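Local atomic coordinates of kojibiose phosphorylase (Gut metagenome, PDB entry 6W0P), a protein that belongs to the phosphorylases of glycoside hydrolase family 65 and combines a beta-rich N-terminal domain with a central catalytic domain. Residues A[150-155]-A[250-255]; A[89-94]-A[143-148]. All coordinates share one frame; numbering follows the deposited sequence.

In the fold
Both contacts involve the large antiparallel sheet of the N-terminal domain, and their centres lie about 6 Å apart. Contact 1 pairs strand 152-161 with strand 245-256; contact 2 lays the loop 89-94 against the end of strand 135-145, which flanks 152-161 on its other side. Here helices 263-277 and 282-300 lie against the face bearing Tyr154 and Tyr250, the loop against the face bearing Ala153 and Val251. Two polar links join the contacts: Tyr154 OH lies 2.6 Å from Asp146 OD2, and Gln155 NE2 lies 2.9 Å from Phe92 O. Phe91 also packs on Ala153, Val251 and Asn253, so one aromatic side chain of contact 2 lies against both strands of contact 1.

Contact 1 of 2, residues A[150-155]-A[250-255]; sequences CENAYQ and YVTNII
Glu151 O, at the mouth of the strand pair, is gripped by the backbone N of Asn253 at 2.9 Å in a nearly straight bond (168° at the hydrogen). A water adds a weak bond to the same oxygen and accepts from Asn253 ND2, while Asn253 OD1 turns to Ser213. The side chain of Glu151 packs too, its CG lying 4.0 Å from Ile254 CD1. Further along, Ala153 and Val251 form an antiparallel hydrogen-bonded pair: Ala153 N reaches Val251 O at 3.0 Å, and Val251 N reaches Ala153 O at 2.8 Å.

The neighbouring non-hydrogen-bonded pair, Asn152 and Thr252, is tied through its side chains instead. They lie side by side, and Thr252 OG1 donates to Asn152 OD1 at 2.8 Å, coming from above the carbonyl plane of the amide. Thr252 OG1 stands anti to its own carbonyl carbon (chi1 -65°), which brings the hydroxyl beside that amide. Asn152 ND2 meanwhile donates to Tyr154 OH at 3.1 Å, and that hydroxyl is also bonded to Asp146. On this same face Tyr154 CD1 meets Tyr250 CD2 at 3.8 Å, the two side chains crossing at a slant against helix 282-300; Tyr250 OH bonds to Phe280 O.

Both oxygen and nitrogen of the Asn152 amide are engaged, which probably sets which way it is turned, and a buried polar chain runs from Thr252 through Asn152 and Tyr154 to Asp146.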
loop_
_atom_site.group_PDB
_atom_site.type_symbol
_atom_site.label_atom_id
_atom_site.label_comp_id
_atom_site.label_asym_id
_atom_site.label_seq_id
_atom_site.Cartn_x
_atom_site.Cartn_y
_atom_site.Cartn_z
ATOM N N CYS A 150 -5.095 -41.947 -3.471
ATOM C CA CYS A 150 -4.211 -40.834 -3.019
ATOM C C CYS A 150 -4.493 -40.448 -1.563
ATOM O O CYS A 150 -3.675 -39.704 -0.982
ATOM C CB CYS A 150 -4.337 -39.633 -3.943
ATOM S SG CYS A 150 -4.020 -40.059 -5.675
ATOM N N GLU A 151 -5.566 -40.996 -0.984
ATOM C CA GLU A 151 -5.928 -40.861 0.449
ATOM C C GLU A 151 -4.900 -41.585 1.322
ATOM O O GLU A 151 -4.831 -41.243 2.517
ATOM C CB GLU A 151 -7.323 -41.428 0.702
ATOM C CG GLU A 151 -8.392 -40.839 -0.205
ATOM C CD GLU A 151 -8.670 -41.626 -1.480
ATOM O OE1 GLU A 151 -7.878 -42.568 -1.843
ATOM O OE2 GLU A 151 -9.672 -41.289 -2.133
ATOM N N ASN A 152 -4.147 -42.544 0.768
ATOM C CA ASN A 152 -3.205 -43.389 1.542
ATOM C C ASN A 152 -1.761 -42.894 1.457
ATOM O O ASN A 152 -1.328 -42.449 0.376
ATOM C CB ASN A 152 -3.205 -44.835 1.077
ATOM C CG ASN A 152 -4.590 -45.435 1.065
ATOM O OD1 ASN A 152 -5.463 -44.956 1.785
ATOM N ND2 ASN A 152 -4.774 -46.475 0.268
ATOM N N ALA A 153 -1.039 -43.097 2.566
ATOM C CA ALA A 153 0.420 -42.898 2.748
ATOM C C ALA A 153 0.971 -44.103 3.509
ATOM O O ALA A 153 0.254 -44.657 4.361
ATOM C CB ALA A 153 0.697 -41.620 3.509
ATOM N N TYR A 154 2.210 -44.476 3.248
ATOM C CA TYR A 154 2.845 -45.659 3.863
ATOM C C TYR A 154 4.214 -45.270 4.407
ATOM O O TYR A 154 4.947 -44.450 3.781
ATOM C CB TYR A 154 2.958 -46.770 2.823
ATOM C CG TYR A 154 1.681 -46.964 2.046
ATOM C CD1 TYR A 154 0.514 -47.339 2.687
ATOM C CD2 TYR A 154 1.636 -46.764 0.673
ATOM C CE1 TYR A 154 -0.663 -47.508 1.984
ATOM C CE2 TYR A 154 0.465 -46.935 -0.043
ATOM C CZ TYR A 154 -0.685 -47.335 0.606
ATOM O OH TYR A 154 -1.844 -47.477 -0.100
ATOM N N GLN A 155 4.580 -45.894 5.518
ATOM C CA GLN A 155 5.883 -45.672 6.174
ATOM C C GLN A 155 6.376 -47.020 6.664
ATOM O O GLN A 155 5.569 -47.776 7.202
ATOM C CB GLN A 155 5.747 -44.697 7.341
ATOM C CG GLN A 155 7.069 -44.331 7.991
ATOM C CD GLN A 155 6.826 -43.416 9.163
ATOM O OE1 GLN A 155 5.981 -43.692 10.015
ATOM N NE2 GLN A 155 7.547 -42.303 9.191
ATOM N N TYR A 250 0.539 -47.916 7.908
ATOM C CA TYR A 250 -0.479 -47.537 6.899
ATOM C C TYR A 250 -1.243 -46.323 7.421
ATOM O O TYR A 250 -1.697 -46.349 8.592
ATOM C CB TYR A 250 -1.418 -48.710 6.629
ATOM C CG TYR A 250 -0.692 -49.957 6.198
ATOM C CD1 TYR A 250 -0.188 -50.835 7.137
ATOM C CD2 TYR A 250 -0.471 -50.249 4.857
ATOM C CE1 TYR A 250 0.486 -51.988 6.764
ATOM C CE2 TYR A 250 0.226 -51.389 4.467
ATOM C CZ TYR A 250 0.701 -52.270 5.427
ATOM O OH TYR A 250 1.364 -53.422 5.120
ATOM N N VAL A 251 -1.351 -45.284 6.596
ATOM C CA VAL A 251 -2.131 -44.052 6.908
ATOM C C VAL A 251 -3.213 -43.850 5.834
ATOM O O VAL A 251 -2.930 -44.098 4.671
ATOM C CB VAL A 251 -1.193 -42.836 7.017
ATOM C CG1 VAL A 251 -1.939 -41.561 7.379
ATOM C CG2 VAL A 251 -0.068 -43.094 8.006
ATOM N N THR A 252 -4.418 -43.450 6.247
ATOM C CA THR A 252 -5.511 -42.956 5.376
ATOM C C THR A 252 -6.005 -41.621 5.943
ATOM O O THR A 252 -6.223 -41.539 7.140
ATOM C CB THR A 252 -6.608 -44.006 5.193
ATOM O OG1 THR A 252 -6.024 -45.105 4.491
ATOM C CG2 THR A 252 -7.793 -43.472 4.425
ATOM N N ASN A 253 -6.058 -40.589 5.095
ATOM C CA ASN A 253 -6.537 -39.230 5.427
ATOM C C ASN A 253 -7.753 -38.985 4.539
ATOM O O ASN A 253 -7.601 -39.087 3.288
ATOM C CB ASN A 253 -5.413 -38.207 5.260
ATOM C CG ASN A 253 -4.268 -38.456 6.217
ATOM O OD1 ASN A 253 -4.453 -38.435 7.430
ATOM N ND2 ASN A 253 -3.087 -38.700 5.702
ATOM N N ILE A 254 -8.924 -38.763 5.146
ATOM C CA ILE A 254 -10.175 -38.438 4.404
ATOM C C ILE A 254 -10.547 -36.992 4.736
ATOM O O ILE A 254 -10.784 -36.690 5.930
ATOM C CB ILE A 254 -11.320 -39.420 4.719
ATOM C CG1 ILE A 254 -10.907 -40.879 4.534
ATOM C CG2 ILE A 254 -12.531 -39.082 3.861
ATOM C CD1 ILE A 254 -10.558 -41.250 3.093
ATOM N N ILE A 255 -10.618 -36.144 3.714
ATOM C CA ILE A 255 -10.882 -34.690 3.877
ATOM C C ILE A 255 -12.288 -34.397 3.354
ATOM O O ILE A 255 -12.757 -35.129 2.468
ATOM C CB ILE A 255 -9.814 -33.835 3.161
ATOM C CG1 ILE A 255 -9.887 -33.972 1.640
ATOM C CG2 ILE A 255 -8.434 -34.172 3.680
ATOM C CD1 ILE A 255 -9.002 -33.002 0.904
HETATM O O HOH W 1 -3.069 -38.799 2.435
#

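Contact 2 of 2, residues A[89-94]-A[143-148]; sequences VNFFKI and RLLDMS
Phe91 is the first residue of the loop 89-94 to touch the other segment: its CZ comes within 4.2 Å of Leu145 CD2, the methyl lying at the ring edge and near its plane. Just before it, Asn90 shapes the loop. Its OD1 accepts from the backbone N of Phe92 at 3.2 Å, two residues on, which makes an Asx turn and ties the backbone where the two phenylalanines follow each other.

Phe92 supplies most of the loop's share of the contact. One face of its ring receives the edge of Phe91, whose CE1 lies over the centre; the opposite face is taken by Arg143. There CD of the arginine makes a CH-pi contact 3.5 Å from the centroid of the Phe92 ring, only 11° off the ring normal. The guanidinium then continues out over the rim, with its plane tilted just 11° from that of the ring. NE of Arg143 lies 3.3 Å from Phe92 CD2. Arg143 CG sits between its own backbone N and carbonyl carbon (chi1 51°), and a bend at chi3 helps lay the flat group over the phenyl. At the far end of the Phe92 ring, CZ rests 4.0 Å from Leu145 CD2, the methyl that also meets Phe91.

This is the N-terminal beta domain of a family 65 enzyme, and the loop leads from strand 83-85 into strand 94-98 of a second antiparallel sheet, bridging toward the larger sheet that contains strand 135-145. Beyond the ring, Arg143 NH1 forms a salt bridge with Asp47, and Phe45 offers the arginine a cation-pi contact; the guanidinium is therefore held by charge as well as by aromatic surface.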
loop_
_atom_site.group_PDB
_atom_site.type_symbol
_atom_site.label_atom_id
_atom_site.label_comp_id
_atom_site.label_asym_id
_atom_site.label_seq_id
_atom_site.Cartn_x
_atom_site.Cartn_y
_atom_site.Cartn_z
ATOM N N VAL A 89 -2.174 -32.591 9.422
ATOM C CA VAL A 89 -1.728 -33.695 10.307
ATOM C C VAL A 89 -0.358 -34.196 9.838
ATOM O O VAL A 89 -0.222 -34.626 8.682
ATOM C CB VAL A 89 -2.798 -34.800 10.384
ATOM C CG1 VAL A 89 -3.182 -35.352 9.011
ATOM C CG2 VAL A 89 -2.383 -35.911 11.339
ATOM N N ASN A 90 0.631 -34.134 10.725
ATOM C CA ASN A 90 1.935 -34.826 10.536
ATOM C C ASN A 90 1.732 -36.323 10.831
ATOM O O ASN A 90 1.585 -36.657 12.021
ATOM C CB ASN A 90 3.010 -34.213 11.440
ATOM C CG ASN A 90 4.349 -34.909 11.308
ATOM O OD1 ASN A 90 4.449 -35.949 10.659
ATOM N ND2 ASN A 90 5.382 -34.324 11.901
ATOM N N PHE A 91 1.655 -37.176 9.801
ATOM C CA PHE A 91 1.304 -38.621 9.940
ATOM C C PHE A 91 2.549 -39.491 9.757
ATOM O O PHE A 91 2.412 -40.711 9.703
ATOM C CB PHE A 91 0.191 -39.014 8.971
ATOM C CG PHE A 91 0.417 -38.653 7.525
ATOM C CD1 PHE A 91 1.347 -39.338 6.752
ATOM C CD2 PHE A 91 -0.330 -37.648 6.925
ATOM C CE1 PHE A 91 1.553 -38.994 5.428
ATOM C CE2 PHE A 91 -0.137 -37.321 5.594
ATOM C CZ PHE A 91 0.796 -37.998 4.846
ATOM N N PHE A 92 3.730 -38.880 9.655
ATOM C CA PHE A 92 5.027 -39.598 9.540
ATOM C C PHE A 92 5.820 -39.453 10.840
ATOM O O PHE A 92 6.866 -40.121 10.986
ATOM C CB PHE A 92 5.829 -39.071 8.347
ATOM C CG PHE A 92 5.374 -39.541 6.980
ATOM C CD1 PHE A 92 4.934 -40.840 6.766
ATOM C CD2 PHE A 92 5.466 -38.698 5.884
ATOM C CE1 PHE A 92 4.561 -41.263 5.499
ATOM C CE2 PHE A 92 5.104 -39.127 4.619
ATOM C CZ PHE A 92 4.649 -40.407 4.429
ATOM N N LYS A 93 5.319 -38.633 11.766
ATOM C CA LYS A 93 6.013 -38.307 13.034
ATOM C C LYS A 93 6.259 -39.574 13.859
ATOM O O LYS A 93 5.321 -40.360 14.086
ATOM C CB LYS A 93 5.222 -37.312 13.879
ATOM C CG LYS A 93 5.972 -36.863 15.126
ATOM C CD LYS A 93 5.340 -35.677 15.787
ATOM C CE LYS A 93 5.893 -35.452 17.181
ATOM N NZ LYS A 93 5.172 -34.372 17.884
ATOM N N ILE A 94 7.500 -39.762 14.284
ATOM C CA ILE A 94 7.869 -40.832 15.255
ATOM C C ILE A 94 8.665 -40.212 16.401
ATOM O O ILE A 94 9.117 -39.045 16.280
ATOM C CB ILE A 94 8.661 -41.972 14.578
ATOM C CG1 ILE A 94 10.072 -41.526 14.188
ATOM C CG2 ILE A 94 7.891 -42.516 13.385
ATOM C CD1 ILE A 94 10.894 -42.596 13.501
ATOM N N ARG A 143 9.309 -44.096 2.995
ATOM C CA ARG A 143 7.910 -43.644 2.819
ATOM C C ARG A 143 7.517 -43.417 1.352
ATOM O O ARG A 143 8.381 -43.193 0.456
ATOM C CB ARG A 143 7.594 -42.448 3.722
ATOM C CG ARG A 143 8.558 -41.277 3.670
ATOM C CD ARG A 143 8.384 -40.408 4.904
ATOM N NE ARG A 143 8.492 -38.993 4.569
ATOM C CZ ARG A 143 8.742 -38.000 5.425
ATOM N NH1 ARG A 143 8.933 -38.251 6.704
ATOM N NH2 ARG A 143 8.826 -36.754 4.981
ATOM N N LEU A 144 6.204 -43.495 1.169
ATOM C CA LEU A 144 5.442 -43.444 -0.096
ATOM C C LEU A 144 4.164 -42.636 0.147
ATOM O O LEU A 144 3.538 -42.808 1.205
ATOM C CB LEU A 144 5.023 -44.861 -0.497
ATOM C CG LEU A 144 6.093 -45.852 -0.926
ATOM C CD1 LEU A 144 5.474 -47.242 -1.014
ATOM C CD2 LEU A 144 6.702 -45.492 -2.269
ATOM N N LEU A 145 3.760 -41.839 -0.831
ATOM C CA LEU A 145 2.356 -41.424 -1.008
ATOM C C LEU A 145 1.799 -42.252 -2.170
ATOM O O LEU A 145 2.475 -42.343 -3.206
ATOM C CB LEU A 145 2.294 -39.911 -1.249
ATOM C CG LEU A 145 2.959 -39.037 -0.187
ATOM C CD1 LEU A 145 2.743 -37.563 -0.484
ATOM C CD2 LEU A 145 2.441 -39.348 1.209
ATOM N N ASP A 146 0.658 -42.906 -1.970
ATOM C CA ASP A 146 0.004 -43.765 -2.999
ATOM C C ASP A 146 -0.441 -42.863 -4.150
ATOM O O ASP A 146 -1.205 -41.940 -3.885
ATOM C CB ASP A 146 -1.180 -44.530 -2.407
ATOM C CG ASP A 146 -1.652 -45.710 -3.236
ATOM O OD1 ASP A 146 -1.773 -45.575 -4.482
ATOM O OD2 ASP A 146 -1.929 -46.763 -2.621
ATOM N N MET A 147 0.036 -43.094 -5.367
ATOM C CA MET A 147 -0.227 -42.163 -6.503
ATOM C C MET A 147 -1.600 -42.426 -7.125
ATOM O O MET A 147 -2.082 -41.493 -7.767
ATOM C CB MET A 147 0.835 -42.269 -7.596
ATOM C CG MET A 147 2.205 -41.932 -7.087
ATOM S SD MET A 147 2.353 -40.275 -6.385
ATOM C CE MET A 147 2.194 -39.291 -7.869
ATOM N N SER A 148 -2.204 -43.606 -6.922
ATOM C CA SER A 148 -3.553 -43.982 -7.448
ATOM C C SER A 148 -4.639 -43.760 -6.378
ATOM O O SER A 148 -5.573 -42.983 -6.638
ATOM C CB SER A 148 -3.568 -45.404 -7.953
ATOM O OG SER A 148 -2.277 -45.768 -8.433
#